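Side-chain contacts in butyryl-CoA dehydrogenase (Marinomonas mediterranea, PDB 6CXT), which belongs to the acyl-CoA dehydrogenase family of flavoproteins and binds flavin-adenine dinucleotide: residues F3-T6 with H7-E11; A253-R256 with D257-Q260. All coordinates share one frame; numbering follows the deposited sequence.

How the interactions relate
From the N terminus, interaction 1 comes first: the chain leaves an irregular lead-in and turns straight into helix 7-19. Interaction 2 follows much later, inside helix 248-267, as one turn laid on the next. Each is local and closes no long loop; the two lie in series, neither nested nor crossed, with centres 21 Å apart and nearest atoms about 11 Å apart. What relates them is shared neighbours. Helix 64-77 receives Trp5 and Gln9 near its start and meets Gln255, Arg256 and Asn259 at Gln76, while helix 279-306 offers Tyr300 to Trp5 and Arg296 to Gln255. The N-terminal and C-terminal helical domains are thus joined at both places.

Interaction 1: F3-T6 with H7-E11; sequences FEWT and HEQAE
Trp5 and Thr6 both meet Gln9 where the chain enters helix 7-19, and Thr6 and Gln9 form a capping box there. Just upstream, Phe3 packs on Tyr301 and Trp304 of the second subunit, so the lead-in lies at a subunit interface. Trp5 comes next. Its indole presents the six-membered ring edge-on to the Gln9 amide, the two planes 70° apart, and Trp5 CE3 lies 3.3 Å from Gln9 OE1. Tyr300 meets the same indole edge-to-face, and Leu65 and Lys69 of helix 64-77 pack against it. Thr6 is the N-cap. Set between its own backbone N and carbonyl carbon (chi1 71°), Thr6 OG1 faces the first helical turn and accepts from Gln9 N at 3.0 Å. The return bond of the box runs from Thr6 N to Gln9 OE1, also 3.0 Å, and it arrives in the carbonyl plane on a lone pair. The other end of that amide is held too, since NE2 bonds to Thr66 OG1; together these set the rotation of the Gln9 amide. Thr6 also starts the regular helical bonding: Ala10 N donates to Thr6 O at 2.8 Å, almost perfectly straight at 179°.

Interaction 2: A253-R256 with D257-Q260; sequences AMQR and DLNQ
Gln255 and Asn259, and beside them Arg256 and Gln260, are i to i+4 pairs on successive turns of helix 248-267, part of the largely helical C-terminal domain of the acyl-CoA dehydrogenase fold. The packed side of this stretch belongs to Met254, Asp257 and Leu258, all buried. Met254 lies on Ala326 and Phe327 of helix 313-338, Leu258 on Ile285 and Leu292 of helix 279-306. Close in against the preceding turn, Asp257 CB sits 3.5 Å from Met254 O, and the carboxylate is satisfied by two hydroxyls, OD2 with Ser330 and OD1 with Ser352.

Gln255, Arg256, Asn259 and Gln260 are only partly enclosed, and here polar groups carry much of the contact. Gln255 leaves the backbone heading away from the next turn, but a bend at chi2 (61°) brings its amide back, and NE2 donates to Asn259 OD1 at 3.0 Å. The bond lies in Gln255's own amide plane yet reaches OD1 from above the Asn259 carbonyl plane, 44° out of it. OE1 of Gln255 takes a bond from Arg296. Arg256 and Gln260 run side by side, with Gln260 NE2 3.5 Å from Arg256 CG. The other end of the arginine is bound outside this helix, NH1 donating to Gln76 O. A water fills in between: lying in plane at the guanidinium edge, it accepts from Arg256 NE at 3.0 Å. Several acceptors compete for the protons of this water, among them Asp257 OD1 at 2.7 Å and Gln260 OE1 at 3.0 Å.

Interaction 1: F3-T6 with H7-E11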
loop_
_atom_site.group_PDB
_atom_site.type_symbol
_atom_site.label_atom_id
_atom_site.label_comp_id
_atom_site.label_asym_id
_atom_site.label_seq_id
_atom_site.Cartn_x
_atom_site.Cartn_y
_atom_site.Cartn_z
ATOM N N PHE B 3 -9.919 14.689 -25.370
ATOM C CA PHE B 3 -10.660 14.626 -24.131
ATOM C C PHE B 3 -11.673 15.747 -24.026
ATOM O O PHE B 3 -12.040 16.192 -22.950
ATOM C CB PHE B 3 -9.690 14.618 -22.951
ATOM C CG PHE B 3 -8.815 13.403 -22.926
ATOM C CD1 PHE B 3 -7.611 13.376 -23.651
ATOM C CD2 PHE B 3 -9.202 12.259 -22.218
ATOM C CE1 PHE B 3 -6.809 12.232 -23.648
ATOM C CE2 PHE B 3 -8.384 11.139 -22.188
ATOM C CZ PHE B 3 -7.191 11.123 -22.911
ATOM N N GLU B 4 -12.150 16.166 -25.192
ATOM C CA GLU B 4 -13.045 17.308 -25.318
ATOM C C GLU B 4 -14.497 16.803 -25.284
ATOM O O GLU B 4 -14.835 15.820 -25.948
ATOM C CB GLU B 4 -12.682 18.022 -26.652
ATOM C CG GLU B 4 -13.498 19.235 -27.069
ATOM C CD GLU B 4 -13.107 20.541 -26.385
ATOM O OE1 GLU B 4 -12.440 20.530 -25.310
ATOM O OE2 GLU B 4 -13.474 21.607 -26.946
ATOM N N TRP B 5 -15.325 17.418 -24.453
ATOM C CA TRP B 5 -16.779 17.131 -24.459
ATOM C C TRP B 5 -17.439 18.118 -25.426
ATOM O O TRP B 5 -17.026 19.270 -25.455
ATOM C CB TRP B 5 -17.366 17.303 -23.051
ATOM C CG TRP B 5 -16.844 16.233 -22.107
ATOM C CD1 TRP B 5 -15.833 16.357 -21.172
ATOM C CD2 TRP B 5 -17.296 14.881 -22.037
ATOM N NE1 TRP B 5 -15.636 15.142 -20.533
ATOM C CE2 TRP B 5 -16.515 14.223 -21.037
ATOM C CE3 TRP B 5 -18.277 14.148 -22.720
ATOM C CZ2 TRP B 5 -16.686 12.877 -20.720
ATOM C CZ3 TRP B 5 -18.472 12.795 -22.375
ATOM C CH2 TRP B 5 -17.666 12.180 -21.386
ATOM N N THR B 6 -18.443 17.681 -26.193
ATOM C CA THR B 6 -19.224 18.633 -27.032
ATOM C C THR B 6 -19.971 19.618 -26.152
ATOM O O THR B 6 -20.171 19.395 -24.935
ATOM C CB THR B 6 -20.245 17.926 -27.964
ATOM O OG1 THR B 6 -21.318 17.402 -27.186
ATOM C CG2 THR B 6 -19.621 16.795 -28.788
ATOM N N HIS B 7 -20.375 20.735 -26.756
ATOM C CA HIS B 7 -21.143 21.756 -26.070
ATOM C C HIS B 7 -22.402 21.112 -25.450
ATOM O O HIS B 7 -22.785 21.429 -24.331
ATOM C CB HIS B 7 -21.540 22.876 -27.048
ATOM C CG HIS B 7 -22.265 24.013 -26.394
ATOM N ND1 HIS B 7 -21.607 25.088 -25.831
ATOM C CD2 HIS B 7 -23.589 24.240 -26.202
ATOM C CE1 HIS B 7 -22.494 25.928 -25.320
ATOM N NE2 HIS B 7 -23.702 25.435 -25.529
ATOM N N GLU B 8 -23.025 20.215 -26.193
ATOM C CA GLU B 8 -24.235 19.541 -25.738
ATOM C C GLU B 8 -23.920 18.658 -24.497
ATOM O O GLU B 8 -24.635 18.715 -23.479
ATOM C CB GLU B 8 -24.837 18.725 -26.893
ATOM C CG GLU B 8 -26.193 18.043 -26.632
ATOM C CD GLU B 8 -27.305 18.979 -26.105
ATOM O OE1 GLU B 8 -27.301 20.203 -26.400
ATOM O OE2 GLU B 8 -28.211 18.479 -25.387
ATOM N N GLN B 9 -22.829 17.882 -24.584
ATOM C CA GLN B 9 -22.446 17.001 -23.477
ATOM C C GLN B 9 -22.128 17.835 -22.251
ATOM O O GLN B 9 -22.591 17.502 -21.163
ATOM C CB GLN B 9 -21.273 16.117 -23.868
ATOM C CG GLN B 9 -21.710 14.990 -24.783
ATOM C CD GLN B 9 -20.545 14.278 -25.396
ATOM O OE1 GLN B 9 -19.524 14.903 -25.715
ATOM N NE2 GLN B 9 -20.661 12.960 -25.544
ATOM N N ALA B 10 -21.368 18.926 -22.418
ATOM C CA ALA B 10 -21.120 19.889 -21.302
ATOM C C ALA B 10 -22.383 20.446 -20.673
ATOM O O ALA B 10 -22.480 20.589 -19.437
ATOM C CB ALA B 10 -20.219 21.025 -21.739
ATOM N N GLU B 11 -23.345 20.797 -21.529
ATOM C CA GLU B 11 -24.612 21.317 -21.071
ATOM C C GLU B 11 -25.380 20.293 -20.209
ATOM O O GLU B 11 -25.931 20.635 -19.145
ATOM C CB GLU B 11 -25.470 21.814 -22.263
ATOM C CG GLU B 11 -26.634 22.695 -21.841
ATOM C CD GLU B 11 -26.283 23.573 -20.644
ATOM O OE1 GLU B 11 -25.359 24.416 -20.793
ATOM O OE2 GLU B 11 -26.900 23.389 -19.554
#

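Interaction 2: A253-R256 with D257-Q260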
loop_
_atom_site.group_PDB
_atom_site.type_symbol
_atom_site.label_atom_id
_atom_site.label_comp_id
_atom_site.label_asym_id
_atom_site.label_seq_id
_atom_site.Cartn_x
_atom_site.Cartn_y
_atom_site.Cartn_z
ATOM N N ALA B 253 -19.050 10.939 -6.816
ATOM C CA ALA B 253 -18.993 11.014 -5.366
ATOM C C ALA B 253 -17.542 11.355 -4.891
ATOM O O ALA B 253 -17.364 12.106 -3.922
ATOM C CB ALA B 253 -19.491 9.725 -4.711
ATOM N N MET B 254 -16.545 10.822 -5.569
ATOM C CA MET B 254 -15.132 11.075 -5.198
ATOM C C MET B 254 -14.748 12.536 -5.496
ATOM O O MET B 254 -13.975 13.090 -4.750
ATOM C CB MET B 254 -14.176 10.104 -5.933
ATOM C CG MET B 254 -14.227 8.730 -5.222
ATOM S SD MET B 254 -12.980 7.690 -5.995
ATOM C CE MET B 254 -13.763 7.215 -7.551
ATOM N N GLN B 255 -15.261 13.118 -6.571
ATOM C CA GLN B 255 -15.000 14.575 -6.859
ATOM C C GLN B 255 -15.526 15.395 -5.695
ATOM O O GLN B 255 -14.836 16.292 -5.180
ATOM C CB GLN B 255 -15.651 15.036 -8.184
ATOM C CG GLN B 255 -15.279 16.499 -8.531
ATOM C CD GLN B 255 -13.761 16.673 -8.712
ATOM O OE1 GLN B 255 -13.170 16.060 -9.601
ATOM N NE2 GLN B 255 -13.126 17.507 -7.879
ATOM N N ARG B 256 -16.701 15.013 -5.187
ATOM C CA ARG B 256 -17.274 15.661 -4.011
ATOM C C ARG B 256 -16.423 15.502 -2.746
ATOM O O ARG B 256 -16.150 16.496 -2.062
ATOM C CB ARG B 256 -18.737 15.232 -3.743
ATOM C CG ARG B 256 -19.302 15.920 -2.476
ATOM C CD ARG B 256 -20.783 15.542 -2.163
ATOM N NE ARG B 256 -20.931 14.091 -1.972
ATOM C CZ ARG B 256 -21.592 13.263 -2.792
ATOM N NH1 ARG B 256 -22.236 13.711 -3.896
ATOM N NH2 ARG B 256 -21.664 11.969 -2.471
ATOM N N ASP B 257 -16.020 14.274 -2.419
ATOM C CA ASP B 257 -15.063 14.035 -1.347
ATOM C C ASP B 257 -13.826 14.946 -1.465
ATOM O O ASP B 257 -13.397 15.563 -0.482
ATOM C CB ASP B 257 -14.528 12.574 -1.379
ATOM C CG ASP B 257 -15.543 11.535 -0.832
ATOM O OD1 ASP B 257 -16.588 11.936 -0.218
ATOM O OD2 ASP B 257 -15.244 10.297 -0.981
ATOM N N LEU B 258 -13.251 14.985 -2.645
ATOM C CA LEU B 258 -12.022 15.760 -2.878
ATOM C C LEU B 258 -12.263 17.265 -2.652
ATOM O O LEU B 258 -11.493 17.912 -1.953
ATOM C CB LEU B 258 -11.505 15.504 -4.277
ATOM C CG LEU B 258 -10.264 16.299 -4.714
ATOM C CD1 LEU B 258 -9.089 15.995 -3.765
ATOM C CD2 LEU B 258 -9.877 15.906 -6.151
ATOM N N ASN B 259 -13.316 17.782 -3.257
ATOM C CA ASN B 259 -13.736 19.198 -3.063
ATOM C C ASN B 259 -13.938 19.533 -1.623
ATOM O O ASN B 259 -13.445 20.580 -1.144
ATOM C CB ASN B 259 -15.022 19.496 -3.840
ATOM C CG ASN B 259 -14.805 19.530 -5.310
ATOM O OD1 ASN B 259 -13.683 19.528 -5.792
ATOM N ND2 ASN B 259 -15.887 19.479 -6.054
ATOM N N GLN B 260 -14.643 18.663 -0.894
ATOM C CA GLN B 260 -14.808 18.840 0.559
ATOM C C GLN B 260 -13.469 18.823 1.327
ATOM O O GLN B 260 -13.244 19.662 2.199
ATOM C CB GLN B 260 -15.768 17.797 1.192
ATOM C CG GLN B 260 -17.205 18.028 0.747
ATOM C CD GLN B 260 -18.133 16.872 1.088
ATOM O OE1 GLN B 260 -17.701 15.780 1.482
ATOM N NE2 GLN B 260 -19.411 17.092 0.870
HETATM O O HOH W 1 -18.902 13.370 0.155
#